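Local atomic coordinates of 6b protein (Agrobacterium vitis, PDB entry 3AQ2), a protein that disturbs plant cell proliferation and, with a fold like that of ADP-ribosylating toxins, probably acts on the miRNA machinery of the host. Residues 10-15 with 28-33; 139-144 with 183-188; 106-111 with 129-134. All coordinates share one frame; numbering follows the deposited sequence.

Contact 1 of 3, residues 10-15 with 28-33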
ATOM      1  N   GLN A  10      10.611  -6.529  10.476  1.00 17.01           N
ATOM      2  CA  GLN A  10       9.418  -6.808  11.263  1.00 18.03           C
ATOM      3  C   GLN A  10       8.418  -5.683  10.989  1.00 16.28           C
ATOM      4  O   GLN A  10       8.696  -4.521  11.296  1.00 16.15           O
ATOM      5  CB  GLN A  10       9.775  -6.890  12.755  1.00 19.34           C
ATOM      6  CG  GLN A  10      10.845  -7.947  13.080  1.00 22.95           C
ATOM      7  CD  GLN A  10      11.263  -7.996  14.553  1.00 24.58           C
ATOM      8  OE1 GLN A  10      10.663  -7.341  15.415  1.00 31.29           O
ATOM      9  NE2 GLN A  10      12.296  -8.782  14.842  1.00 31.20           N
ATOM     10  N   VAL A  11       7.281  -6.021  10.381  1.00 14.66           N
ATOM     11  CA  VAL A  11       6.234  -5.016  10.118  1.00 14.08           C
ATOM     12  C   VAL A  11       5.914  -4.241  11.402  1.00 14.12           C
ATOM     13  O   VAL A  11       5.853  -4.830  12.494  1.00 14.61           O
ATOM     14  CB  VAL A  11       4.951  -5.658   9.523  1.00 13.80           C
ATOM     15  CG1 VAL A  11       4.210  -6.513  10.570  1.00 15.27           C
ATOM     16  CG2 VAL A  11       4.036  -4.594   8.938  1.00 14.19           C
ATOM     17  N   ARG A  12       5.742  -2.926  11.274  1.00 13.41           N
ATOM     18  CA  ARG A  12       5.387  -2.113  12.438  1.00 13.69           C
ATOM     19  C   ARG A  12       3.873  -2.173  12.585  1.00 13.14           C
ATOM     20  O   ARG A  12       3.136  -1.649  11.740  1.00 12.29           O
ATOM     21  CB  ARG A  12       5.824  -0.653  12.292  1.00 14.13           C
ATOM     22  CG  ARG A  12       7.329  -0.313  12.290  1.00 18.26           C
ATOM     23  CD  ARG A  12       8.285  -1.415  12.660  1.00 21.37           C
ATOM     24  NE  ARG A  12       9.642  -0.871  12.781  1.00 21.67           N
ATOM     25  CZ  ARG A  12      10.756  -1.586  12.639  1.00 23.66           C
ATOM     26  NH1 ARG A  12      10.698  -2.888  12.362  1.00 23.44           N
ATOM     27  NH2 ARG A  12      11.939  -0.990  12.761  1.00 24.24           N
ATOM     28  N   ASP A  13       3.410  -2.827  13.649  1.00 13.20           N
ATOM     29  CA  ASP A  13       1.976  -2.902  13.901  1.00 13.29           C
ATOM     30  C   ASP A  13       1.561  -1.687  14.726  1.00 12.91           C
ATOM     31  O   ASP A  13       1.814  -1.628  15.938  1.00 14.09           O
ATOM     32  CB  ASP A  13       1.623  -4.207  14.615  1.00 14.62           C
ATOM     33  CG  ASP A  13       0.121  -4.397  14.809  1.00 16.03           C
ATOM     34  OD1 ASP A  13      -0.677  -3.494  14.474  1.00 14.64           O
ATOM     35  OD2 ASP A  13      -0.260  -5.480  15.323  1.00 21.10           O
ATOM     36  N   LEU A  14       0.956  -0.708  14.051  1.00 11.86           N
ATOM     37  CA  LEU A  14       0.615   0.565  14.679  1.00 11.39           C
ATOM     38  C   LEU A  14      -0.880   0.660  15.005  1.00 12.06           C
ATOM     39  O   LEU A  14      -1.393   1.755  15.256  1.00 11.92           O
ATOM     40  CB  LEU A  14       1.042   1.742  13.783  1.00 10.91           C
ATOM     41  CG  LEU A  14       2.519   1.723  13.378  1.00 11.73           C
ATOM     42  CD1 LEU A  14       2.848   2.900  12.446  1.00 12.53           C
ATOM     43  CD2 LEU A  14       3.425   1.712  14.612  1.00 12.83           C
ATOM     44  N   ARG A  15      -1.571  -0.485  15.029  1.00 12.81           N
ATOM     45  CA  ARG A  15      -3.027  -0.485  15.255  1.00 13.74           C
ATOM     46  C   ARG A  15      -3.469   0.078  16.610  1.00 14.66           C
ATOM     47  O   ARG A  15      -4.625   0.476  16.753  1.00 15.60           O
ATOM     48  CB  ARG A  15      -3.628  -1.880  15.047  1.00 13.99           C
ATOM     49  CG  ARG A  15      -3.696  -2.308  13.594  1.00 13.35           C
ATOM     50  CD  ARG A  15      -4.230  -3.722  13.474  1.00 17.11           C
ATOM     51  NE  ARG A  15      -3.255  -4.699  13.950  1.00 18.77           N
ATOM     52  CZ  ARG A  15      -3.474  -6.011  14.013  1.00 23.14           C
ATOM     53  NH1 ARG A  15      -4.647  -6.509  13.641  1.00 25.17           N
ATOM     54  NH2 ARG A  15      -2.525  -6.822  14.458  1.00 22.78           N
ATOM     55  N   ARG A  28       6.739   7.886  10.121  1.00 15.07           N
ATOM     56  CA  ARG A  28       7.989   8.519   9.676  1.00 17.05           C
ATOM     57  C   ARG A  28       9.189   7.652  10.047  1.00 16.78           C
ATOM     58  O   ARG A  28      10.056   7.393   9.203  1.00 17.24           O
ATOM     59  CB  ARG A  28       8.132   9.922  10.284  1.00 17.46           C
ATOM     60  CG  ARG A  28       9.345  10.692   9.782  1.00 20.75           C
ATOM     61  CD  ARG A  28       9.340  12.128  10.301  1.00 22.68           C
ATOM     62  NE  ARG A  28      10.488  12.880   9.789  1.00 31.00           N
ATOM     63  CZ  ARG A  28      10.737  14.166  10.042  1.00 34.45           C
ATOM     64  NH1 ARG A  28       9.916  14.882  10.808  1.00 36.30           N
ATOM     65  NH2 ARG A  28      11.819  14.742   9.523  1.00 37.04           N
ATOM     66  N   GLN A  29       9.211   7.189  11.293  1.00 17.11           N
ATOM     67  CA  GLN A  29      10.312   6.377  11.806  1.00 18.15           C
ATOM     68  C   GLN A  29      10.347   5.007  11.136  1.00 17.20           C
ATOM     69  O   GLN A  29      11.428   4.476  10.874  1.00 17.72           O
ATOM     70  CB  GLN A  29      10.220   6.204  13.322  1.00 18.75           C
ATOM     71  CG  GLN A  29      11.508   5.658  13.955  1.00 21.36           C
ATOM     72  CD  GLN A  29      12.714   6.548  13.684  1.00 24.73           C
ATOM     73  OE1 GLN A  29      12.649   7.763  13.866  1.00 24.89           O
ATOM     74  NE2 GLN A  29      13.823   5.945  13.244  1.00 26.12           N
ATOM     75  N   ALA A  30       9.171   4.431  10.884  1.00 15.86           N
ATOM     76  CA  ALA A  30       9.104   3.113  10.242  1.00 15.60           C
ATOM     77  C   ALA A  30       9.719   3.179   8.850  1.00 15.66           C
ATOM     78  O   ALA A  30      10.481   2.289   8.448  1.00 16.36           O
ATOM     79  CB  ALA A  30       7.664   2.621  10.172  1.00 14.61           C
ATOM     80  N   ARG A  31       9.395   4.242   8.123  1.00 15.55           N
ATOM     81  CA  ARG A  31       9.914   4.439   6.776  1.00 16.36           C
ATOM     82  C   ARG A  31      11.433   4.565   6.800  1.00 16.93           C
ATOM     83  O   ARG A  31      12.137   3.923   6.008  1.00 16.66           O
ATOM     84  CB  ARG A  31       9.302   5.693   6.144  1.00 16.32           C
ATOM     85  CG  ARG A  31       9.557   5.777   4.663  1.00 19.86           C
ATOM     86  CD  ARG A  31       9.639   7.189   4.155  1.00 24.62           C
ATOM     87  NE  ARG A  31      10.644   7.255   3.098  1.00 30.49           N
ATOM     88  CZ  ARG A  31      11.923   7.572   3.288  1.00 33.29           C
ATOM     89  NH1 ARG A  31      12.371   7.880   4.497  1.00 34.72           N
ATOM     90  NH2 ARG A  31      12.759   7.584   2.257  1.00 34.78           N
ATOM     91  N   THR A  32      11.936   5.389   7.714  1.00 17.49           N
ATOM     92  CA  THR A  32      13.381   5.581   7.853  1.00 18.98           C
ATOM     93  C   THR A  32      14.090   4.264   8.198  1.00 18.99           C
ATOM     94  O   THR A  32      15.145   3.965   7.621  1.00 19.08           O
ATOM     95  CB  THR A  32      13.720   6.663   8.902  1.00 19.81           C
ATOM     96  OG1 THR A  32      13.113   7.902   8.511  1.00 21.38           O
ATOM     97  CG2 THR A  32      15.234   6.858   9.012  1.00 22.79           C
ATOM     98  N   ASP A  33      13.514   3.495   9.127  1.00 18.29           N
ATOM     99  CA  ASP A  33      14.115   2.221   9.581  1.00 19.48           C
ATOM    100  C   ASP A  33      14.132   1.178   8.470  1.00 18.84           C
ATOM    101  O   ASP A  33      15.072   0.380   8.361  1.00 18.70           O
ATOM    102  CB  ASP A  33      13.365   1.642  10.780  1.00 19.62           C
ATOM    103  CG  ASP A  33      13.568   2.446  12.062  1.00 21.32           C
ATOM    104  OD1 ASP A  33      14.427   3.362  12.105  1.00 22.46           O
ATOM    105  OD2 ASP A  33      12.860   2.143  13.040  1.00 23.66           O
TER
HETATM  106  O   HOH W   1      10.092   1.947  13.319  1.00 23.62           O
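Arg12 reaches across to the helix at two points, its aliphatic stem resting on Ala30 and its guanidinium ending at Asp33. CG of Arg12 lies 3.6 Å from CB of Ala30, an apolar contact at the foot of the chain. Farther out, NH2 of Arg12 makes a salt bridge, 3.3 Å to OD2 of Asp33. The carboxylate oxygen sits at the edge of the guanidinium; the two planes are 65° apart and NH2 alone makes the direct bond, meeting OD2 on its anti side. One water reinforces it, accepting from NE of Arg12 and donating to OD2 of Asp33 at 2.8 Å. The chain of Arg12 is bent, with CD almost eclipsed with CA (chi2 -10°). NH1 of Arg12 turns back to its own segment and donates to O of Gln10 at 2.8 Å, which helps fix the rotation of the guanidinium. On the helix side, NE2 of Gln29 donates to OD1 of Asp33 at 2.9 Å, from above the carboxylate plane. Strand 12-13, an edge strand bonded through Arg12 to Val198 and Leu200, is thus tied to helix 20-38, while Leu14 packs on Leu23, His26 and Leu27 of that helix.

Contact 2 of 3, residues 139-144 with 183-188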
ATOM      1  N   MET A 139       6.237   1.981  -2.732  1.00  9.79           N
ATOM      2  CA  MET A 139       5.793   1.420  -4.007  1.00  9.62           C
ATOM      3  C   MET A 139       6.959   0.958  -4.882  1.00  9.93           C
ATOM      4  O   MET A 139       8.041   1.566  -4.889  1.00 10.78           O
ATOM      5  CB  MET A 139       4.973   2.454  -4.777  1.00  9.21           C
ATOM      6  CG  MET A 139       3.627   2.716  -4.127  1.00  9.65           C
ATOM      7  SD  MET A 139       2.712   4.018  -4.970  1.00 10.91           S
ATOM      8  CE  MET A 139       3.877   5.371  -4.821  1.00 11.12           C
ATOM      9  N   SER A 140       6.715  -0.132  -5.605  1.00 10.16           N
ATOM     10  CA  SER A 140       7.652  -0.645  -6.593  1.00 10.58           C
ATOM     11  C   SER A 140       7.564   0.152  -7.899  1.00 11.06           C
ATOM     12  O   SER A 140       6.715   1.035  -8.046  1.00 11.65           O
ATOM     13  CB  SER A 140       7.329  -2.105  -6.883  1.00 10.74           C
ATOM     14  OG  SER A 140       6.150  -2.172  -7.663  1.00 11.27           O
ATOM     15  N   GLN A 141       8.417  -0.183  -8.860  1.00 11.35           N
ATOM     16  CA  GLN A 141       8.414   0.532 -10.132  1.00 11.60           C
ATOM     17  C   GLN A 141       7.163   0.198 -10.955  1.00 11.75           C
ATOM     18  O   GLN A 141       6.877   0.867 -11.950  1.00 13.16           O
ATOM     19  CB  GLN A 141       9.703   0.286 -10.928  1.00 12.39           C
ATOM     20  CG  GLN A 141       9.680  -0.938 -11.856  1.00 12.56           C
ATOM     21  CD  GLN A 141       9.939  -2.279 -11.151  1.00 12.68           C
ATOM     22  OE1 GLN A 141       9.660  -2.456  -9.964  1.00 12.18           O
ATOM     23  NE2 GLN A 141      10.454  -3.234 -11.913  1.00 13.17           N
ATOM     24  N   LEU A 142       6.415  -0.820 -10.528  1.00 11.35           N
ATOM     25  CA  LEU A 142       5.197  -1.216 -11.245  1.00 12.43           C
ATOM     26  C   LEU A 142       3.980  -0.365 -10.891  1.00 12.18           C
ATOM     27  O   LEU A 142       2.919  -0.501 -11.516  1.00 13.56           O
ATOM     28  CB  LEU A 142       4.899  -2.703 -11.045  1.00 12.28           C
ATOM     29  CG  LEU A 142       6.001  -3.669 -11.475  1.00 13.95           C
ATOM     30  CD1 LEU A 142       5.552  -5.081 -11.196  1.00 14.86           C
ATOM     31  CD2 LEU A 142       6.361  -3.505 -12.948  1.00 16.03           C
ATOM     32  N   PHE A 143       4.110   0.495  -9.885  1.00 11.70           N
ATOM     33  CA  PHE A 143       3.039   1.443  -9.584  1.00 11.31           C
ATOM     34  C   PHE A 143       3.192   2.659 -10.497  1.00 12.55           C
ATOM     35  O   PHE A 143       4.273   3.270 -10.560  1.00 14.10           O
ATOM     36  CB  PHE A 143       3.118   1.894  -8.124  1.00 10.80           C
ATOM     37  CG  PHE A 143       2.562   0.888  -7.135  1.00 10.59           C
ATOM     38  CD1 PHE A 143       3.356  -0.169  -6.678  1.00 10.60           C
ATOM     39  CD2 PHE A 143       1.258   1.004  -6.650  1.00 10.44           C
ATOM     40  CE1 PHE A 143       2.852  -1.093  -5.747  1.00 11.50           C
ATOM     41  CE2 PHE A 143       0.749   0.091  -5.728  1.00 10.76           C
ATOM     42  CZ  PHE A 143       1.561  -0.959  -5.264  1.00 10.09           C
ATOM     43  N   ILE A 144       2.120   3.014 -11.196  1.00 11.61           N
ATOM     44  CA  ILE A 144       2.109   4.205 -12.030  1.00 12.46           C
ATOM     45  C   ILE A 144       1.152   5.211 -11.411  1.00 11.24           C
ATOM     46  O   ILE A 144       0.147   4.811 -10.811  1.00 11.68           O
ATOM     47  CB  ILE A 144       1.688   3.882 -13.489  1.00 12.75           C
ATOM     48  CG1 ILE A 144       0.319   3.184 -13.528  1.00 13.96           C
ATOM     49  CG2 ILE A 144       2.772   3.033 -14.182  1.00 14.84           C
ATOM     50  CD1 ILE A 144      -0.344   3.191 -14.904  1.00 14.21           C
ATOM     51  N   GLU A 183       4.799  -6.365 -22.445  1.00 29.75           N
ATOM     52  CA  GLU A 183       5.358  -6.515 -21.101  1.00 28.41           C
ATOM     53  C   GLU A 183       6.174  -7.795 -21.015  1.00 28.33           C
ATOM     54  O   GLU A 183       5.634  -8.890 -21.189  1.00 29.13           O
ATOM     55  CB  GLU A 183       4.250  -6.527 -20.043  1.00 27.63           C
ATOM     56  CG  GLU A 183       4.765  -6.714 -18.613  1.00 27.06           C
ATOM     57  CD  GLU A 183       5.701  -5.598 -18.192  1.00 26.19           C
ATOM     58  OE1 GLU A 183       5.206  -4.506 -17.866  1.00 27.58           O
ATOM     59  OE2 GLU A 183       6.931  -5.813 -18.195  1.00 24.67           O
ATOM     60  N   THR A 184       7.469  -7.657 -20.730  1.00 27.26           N
ATOM     61  CA  THR A 184       8.372  -8.808 -20.691  1.00 26.67           C
ATOM     62  C   THR A 184       8.998  -9.068 -19.310  1.00 24.55           C
ATOM     63  O   THR A 184       9.743 -10.034 -19.135  1.00 24.93           O
ATOM     64  CB  THR A 184       9.505  -8.670 -21.722  1.00 27.81           C
ATOM     65  OG1 THR A 184      10.313  -7.537 -21.390  1.00 28.91           O
ATOM     66  CG2 THR A 184       8.944  -8.509 -23.148  1.00 29.45           C
ATOM     67  N   ARG A 185       8.711  -8.211 -18.341  1.00 21.97           N
ATOM     68  CA  ARG A 185       9.261  -8.394 -16.993  1.00 19.82           C
ATOM     69  C   ARG A 185       8.537  -9.497 -16.245  1.00 18.57           C
ATOM     70  O   ARG A 185       7.359  -9.775 -16.516  1.00 18.94           O
ATOM     71  CB  ARG A 185       9.197  -7.093 -16.193  1.00 18.80           C
ATOM     72  CG  ARG A 185      10.137  -6.024 -16.712  1.00 19.85           C
ATOM     73  CD  ARG A 185       9.858  -4.679 -16.082  1.00 19.14           C
ATOM     74  NE  ARG A 185       8.543  -4.167 -16.453  1.00 19.85           N
ATOM     75  CZ  ARG A 185       8.086  -2.962 -16.123  1.00 20.19           C
ATOM     76  NH1 ARG A 185       8.842  -2.130 -15.416  1.00 20.15           N
ATOM     77  NH2 ARG A 185       6.875  -2.583 -16.504  1.00 21.40           N
ATOM     78  N   GLU A 186       9.240 -10.112 -15.295  1.00 17.03           N
ATOM     79  CA  GLU A 186       8.643 -11.127 -14.442  1.00 15.87           C
ATOM     80  C   GLU A 186       8.212 -10.512 -13.130  1.00 14.90           C
ATOM     81  O   GLU A 186       9.029  -9.965 -12.398  1.00 13.92           O
ATOM     82  CB  GLU A 186       9.607 -12.278 -14.153  1.00 16.31           C
ATOM     83  CG  GLU A 186       8.891 -13.410 -13.421  1.00 16.88           C
ATOM     84  CD  GLU A 186       9.813 -14.333 -12.654  1.00 19.09           C
ATOM     85  OE1 GLU A 186      10.988 -14.487 -13.049  1.00 18.85           O
ATOM     86  OE2 GLU A 186       9.330 -14.897 -11.647  1.00 19.60           O
ATOM     87  N   PHE A 187       6.923 -10.621 -12.848  1.00 14.32           N
ATOM     88  CA  PHE A 187       6.379 -10.159 -11.582  1.00 13.91           C
ATOM     89  C   PHE A 187       5.064 -10.869 -11.281  1.00 14.52           C
ATOM     90  O   PHE A 187       4.469 -11.506 -12.158  1.00 14.82           O
ATOM     91  CB  PHE A 187       6.224  -8.624 -11.578  1.00 14.02           C
ATOM     92  CG  PHE A 187       5.377  -8.090 -12.704  1.00 15.03           C
ATOM     93  CD1 PHE A 187       3.981  -8.107 -12.614  1.00 14.35           C
ATOM     94  CD2 PHE A 187       5.971  -7.547 -13.839  1.00 15.72           C
ATOM     95  CE1 PHE A 187       3.188  -7.608 -13.655  1.00 14.60           C
ATOM     96  CE2 PHE A 187       5.189  -7.035 -14.881  1.00 17.82           C
ATOM     97  CZ  PHE A 187       3.799  -7.069 -14.790  1.00 15.96           C
ATOM     98  N   GLN A 188       4.615 -10.759 -10.037  1.00 14.18           N
ATOM     99  CA  GLN A 188       3.419 -11.475  -9.592  1.00 15.02           C
ATOM    100  C   GLN A 188       2.139 -10.838 -10.089  1.00 15.48           C
ATOM    101  O   GLN A 188       2.002  -9.619 -10.077  1.00 14.53           O
ATOM    102  CB  GLN A 188       3.358 -11.492  -8.073  1.00 14.49           C
ATOM    103  CG  GLN A 188       4.457 -12.248  -7.415  1.00 14.69           C
ATOM    104  CD  GLN A 188       4.449 -11.969  -5.942  1.00 13.39           C
ATOM    105  OE1 GLN A 188       3.806 -12.683  -5.171  1.00 13.76           O
ATOM    106  NE2 GLN A 188       5.137 -10.902  -5.539  1.00 14.27           N
TER
HETATM  107  O   HOH W   2       7.658   0.423 -14.669  1.00 26.07           O
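Leu142 and Phe187 have the nearest CA atoms of the two segments, 9.0 Å apart, the first in a type I turn from Ser140 to Phe143 and the second in irregular chain. Side chains therefore do the bridging, and Leu142 does most of it by splitting its two methyls between two flat groups. CD1 of Leu142 stands over one face of the Phe187 ring in a CH-pi contact, 3.7 Å from the centroid, displaced toward the CG side of the ring, with CG of Phe187 3.4 Å from CD1 of Leu142. CD2 of Leu142 lies over the centre of the Arg185 guanidinium, 3.7 Å from CZ of Arg185. Phe187 presents its ring with CG set between the backbone N and the carbonyl carbon (chi1 56°). Beside Leu142, CG of Gln141 touches NH1 of Arg185 at 3.8 Å, while the amide of Gln141 is spent on Asp56 and Tyr58. A water links O of Gln141 to NH1 of Arg185. Glu183 fixes the rotation of the guanidinium, gripped side-on by NE and NH2 of Arg185; NE of Arg185 meets OE2 of Glu183 at 2.9 Å with an N-H...O angle of 173°. The backbone N of Arg185 adds a bond to OE2 on its anti lone pair, so that oxygen has two donors. Ser140 OG steadies the turn, accepting from N of Leu142 in an ST turn. Arg185 thus directs N-H groups in its plane at Glu183 and the water while a methyl rests on one face, a pairing in which the carboxylate probably offsets the charge beside the hydrocarbon.

Contact 3 of 3, residues 106-111 with 129-134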
ATOM      1  N   GLN A 106     -15.445   7.386   6.080  1.00 12.53           N
ATOM      2  CA  GLN A 106     -16.627   7.399   5.204  1.00 12.57           C
ATOM      3  C   GLN A 106     -16.367   8.178   3.906  1.00 12.13           C
ATOM      4  O   GLN A 106     -16.769   7.736   2.821  1.00 11.94           O
ATOM      5  CB  GLN A 106     -17.845   7.937   5.945  1.00 13.69           C
ATOM      6  CG  GLN A 106     -18.230   7.073   7.155  1.00 18.12           C
ATOM      7  CD  GLN A 106     -19.585   7.440   7.733  1.00 24.71           C
ATOM      8  OE1 GLN A 106     -19.972   8.612   7.744  1.00 29.04           O
ATOM      9  NE2 GLN A 106     -20.326   6.433   8.205  1.00 27.88           N
ATOM     10  N   GLU A 107     -15.687   9.323   4.034  1.00 11.40           N
ATOM     11  CA  GLU A 107     -15.327  10.155   2.886  1.00 11.62           C
ATOM     12  C   GLU A 107     -14.321   9.430   2.015  1.00 11.11           C
ATOM     13  O   GLU A 107     -14.464   9.380   0.788  1.00 11.52           O
ATOM     14  CB  GLU A 107     -14.737  11.484   3.352  1.00 11.85           C
ATOM     15  CG  GLU A 107     -15.737  12.327   4.128  1.00 13.10           C
ATOM     16  CD  GLU A 107     -15.089  13.500   4.834  1.00 17.90           C
ATOM     17  OE1 GLU A 107     -13.921  13.383   5.275  1.00 18.78           O
ATOM     18  OE2 GLU A 107     -15.770  14.533   4.974  1.00 20.66           O
ATOM     19  N   MET A 108     -13.308   8.841   2.651  1.00 10.83           N
ATOM     20  CA  MET A 108     -12.305   8.080   1.900  1.00 11.18           C
ATOM     21  C   MET A 108     -12.958   6.941   1.118  1.00 10.69           C
ATOM     22  O   MET A 108     -12.591   6.682  -0.025  1.00 10.54           O
ATOM     23  CB  MET A 108     -11.231   7.535   2.834  1.00 11.30           C
ATOM     24  CG  MET A 108     -10.153   6.679   2.142  1.00 13.52           C
ATOM     25  SD  MET A 108      -9.311   7.508   0.772  1.00 21.54           S
ATOM     26  CE  MET A 108      -8.595   8.799   1.740  1.00 17.27           C
ATOM     27  N   ASN A 109     -13.946   6.283   1.718  1.00 10.47           N
ATOM     28  CA  ASN A 109     -14.609   5.195   1.020  1.00 10.32           C
ATOM     29  C   ASN A 109     -15.291   5.677  -0.260  1.00 10.96           C
ATOM     30  O   ASN A 109     -15.251   4.987  -1.276  1.00 11.48           O
ATOM     31  CB  ASN A 109     -15.627   4.491   1.906  1.00 10.71           C
ATOM     32  CG  ASN A 109     -16.196   3.261   1.237  1.00 11.87           C
ATOM     33  OD1 ASN A 109     -15.505   2.237   1.074  1.00 13.59           O
ATOM     34  ND2 ASN A 109     -17.433   3.359   0.814  1.00 12.69           N
ATOM     35  N   ALA A 110     -15.883   6.870  -0.220  1.00 11.06           N
ATOM     36  CA  ALA A 110     -16.501   7.441  -1.426  1.00 11.55           C
ATOM     37  C   ALA A 110     -15.480   7.647  -2.553  1.00 11.95           C
ATOM     38  O   ALA A 110     -15.757   7.343  -3.726  1.00 12.21           O
ATOM     39  CB  ALA A 110     -17.221   8.752  -1.106  1.00 12.40           C
ATOM     40  N   ILE A 111     -14.304   8.155  -2.196  1.00 11.58           N
ATOM     41  CA  ILE A 111     -13.256   8.370  -3.191  1.00 11.84           C
ATOM     42  C   ILE A 111     -12.713   7.036  -3.721  1.00 12.08           C
ATOM     43  O   ILE A 111     -12.486   6.880  -4.937  1.00 12.62           O
ATOM     44  CB  ILE A 111     -12.139   9.258  -2.626  1.00 11.11           C
ATOM     45  CG1 ILE A 111     -12.710  10.644  -2.282  1.00 12.40           C
ATOM     46  CG2 ILE A 111     -10.981   9.401  -3.633  1.00 12.81           C
ATOM     47  CD1 ILE A 111     -11.684  11.595  -1.667  1.00 15.19           C
ATOM     48  N   SER A 129     -16.425  -0.041   6.025  1.00 14.12           N
ATOM     49  CA  SER A 129     -15.726  -1.071   6.807  1.00 15.42           C
ATOM     50  C   SER A 129     -14.520  -1.617   6.018  1.00 14.83           C
ATOM     51  O   SER A 129     -13.530  -2.086   6.600  1.00 16.36           O
ATOM     52  CB  SER A 129     -16.668  -2.210   7.201  1.00 16.68           C
ATOM     53  OG  SER A 129     -17.044  -2.966   6.063  1.00 20.18           O
ATOM     54  N   THR A 130     -14.588  -1.511   4.691  1.00 13.29           N
ATOM     55  CA  THR A 130     -13.525  -2.035   3.832  1.00 12.20           C
ATOM     56  C   THR A 130     -12.250  -1.177   3.808  1.00 11.18           C
ATOM     57  O   THR A 130     -11.234  -1.581   3.235  1.00 12.05           O
ATOM     58  CB  THR A 130     -14.015  -2.200   2.385  1.00 11.79           C
ATOM     59  OG1 THR A 130     -14.343  -0.913   1.855  1.00 11.12           O
ATOM     60  CG2 THR A 130     -15.243  -3.113   2.329  1.00 13.35           C
ATOM     61  N   ASN A 131     -12.309   0.010   4.416  1.00 10.19           N
ATOM     62  CA  ASN A 131     -11.144   0.899   4.482  1.00 10.13           C
ATOM     63  C   ASN A 131     -10.885   1.489   5.876  1.00  9.79           C
ATOM     64  O   ASN A 131     -10.256   2.540   5.990  1.00 10.32           O
ATOM     65  CB  ASN A 131     -11.204   2.002   3.410  1.00 10.32           C
ATOM     66  CG  ASN A 131     -12.436   2.894   3.538  1.00 10.57           C
ATOM     67  OD1 ASN A 131     -13.482   2.562   3.010  1.00 10.87           O
ATOM     68  ND2 ASN A 131     -12.295   4.042   4.208  1.00 10.81           N
ATOM     69  N   GLY A 132     -11.357   0.795   6.917  1.00 10.51           N
ATOM     70  CA  GLY A 132     -11.170   1.248   8.299  1.00 10.91           C
ATOM     71  C   GLY A 132      -9.744   1.119   8.801  1.00 11.03           C
ATOM     72  O   GLY A 132      -9.416   1.677   9.846  1.00 11.40           O
ATOM     73  N   PHE A 133      -8.922   0.347   8.079  1.00  9.99           N
ATOM     74  CA  PHE A 133      -7.517   0.103   8.423  1.00  9.93           C
ATOM     75  C   PHE A 133      -6.628   0.364   7.213  1.00  9.48           C
ATOM     76  O   PHE A 133      -7.131   0.668   6.133  1.00  8.99           O
ATOM     77  CB  PHE A 133      -7.346  -1.333   8.948  1.00 10.63           C
ATOM     78  CG  PHE A 133      -7.952  -1.526  10.306  1.00 10.70           C
ATOM     79  CD1 PHE A 133      -9.339  -1.558  10.457  1.00 12.25           C
ATOM     80  CD2 PHE A 133      -7.148  -1.583  11.446  1.00 12.78           C
ATOM     81  CE1 PHE A 133      -9.923  -1.670  11.732  1.00 14.32           C
ATOM     82  CE2 PHE A 133      -7.723  -1.698  12.723  1.00 15.64           C
ATOM     83  CZ  PHE A 133      -9.114  -1.752  12.859  1.00 16.36           C
ATOM     84  N   PHE A 134      -5.314   0.283   7.385  1.00  8.71           N
ATOM     85  CA  PHE A 134      -4.429   0.550   6.248  1.00  8.06           C
ATOM     86  C   PHE A 134      -3.157  -0.263   6.315  1.00  8.83           C
ATOM     87  O   PHE A 134      -2.711  -0.677   7.390  1.00  8.45           O
ATOM     88  CB  PHE A 134      -4.064   2.048   6.167  1.00  8.73           C
ATOM     89  CG  PHE A 134      -3.196   2.530   7.315  1.00  8.37           C
ATOM     90  CD1 PHE A 134      -1.796   2.435   7.246  1.00  8.36           C
ATOM     91  CD2 PHE A 134      -3.775   3.069   8.466  1.00  9.22           C
ATOM     92  CE1 PHE A 134      -0.977   2.866   8.312  1.00  8.90           C
ATOM     93  CE2 PHE A 134      -2.968   3.517   9.542  1.00  9.36           C
ATOM     94  CZ  PHE A 134      -1.578   3.413   9.471  1.00  9.97           C
TER
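ND2 of Asn131 donates to O of Pro105, the residue just before the segment 106-111, so the amide that packs against Asn109 and Met108 is also tied to the start of helix 105-115. The other end of that amide faces the helix: OD1 of Asn131 lies 3.1 Å from CB of Asn109. The Asn109 and Asn131 side chains cross at about a right angle, yet their amide planes are only 8° apart and nearly coplanar. As modelled, OD1 of Asn109 approaches OD1 of Asn131 to 2.8 Å, but the Asn109 amide is probably turned over, and with it turned back the pair may be hydrogen-bonded. The same doubt applies to the approach of Asn109 to Thr130, whose OG1 is in any case bonded to O of Gly127. Asn131 reaches the helix because its CG is set between the backbone N and the carbonyl carbon (chi1 60°). The contact stands where a 3-10 segment ends at 129-130 ahead of strand 133-137 of the mixed sheet, and Gly132 and Phe133 both face Val70 in a classic beta bulge. Gly132 and Phe134 form backbone bonds to Cys203 and Gly201 on the other flank of the strand. On the helix, CB of Met108 lies 3.9 Å from ND2 of Asn131. CG of Met108 is anti to the backbone N (chi1 178°), and the chain then bends at chi2 and chi3, carrying the sulfur end away from Asn131. Beyond, Met108 packs on Met98 and on Trp158 of strand 154-161, which Ile111 also touches.

Contact 1 comes first along the chain, contact 3 follows, and contact 2 comes last, its two segments lying on either side of the unmodelled residues 170-182. Contacts 1 and 3 share the mixed sheet, in which strand 199-202 separates edge strand 12-13 from strand 133-137. Their centres are 21 Å apart, yet they meet where CD of Arg15 packs on CE2 of Phe133 at 4.1 Å. Contact 2 joins the start of strand 143-151 to the loop before strand 192-194, its centre 24 Å from that of contact 1 and 26 Å from that of contact 3, which lies on the opposite side of the chain's centre. Contacts 1 and 3 place helices 20-38 and 105-115, and contact 2 a loop, against the two sheets, consistent with the ADP-ribosylation fold.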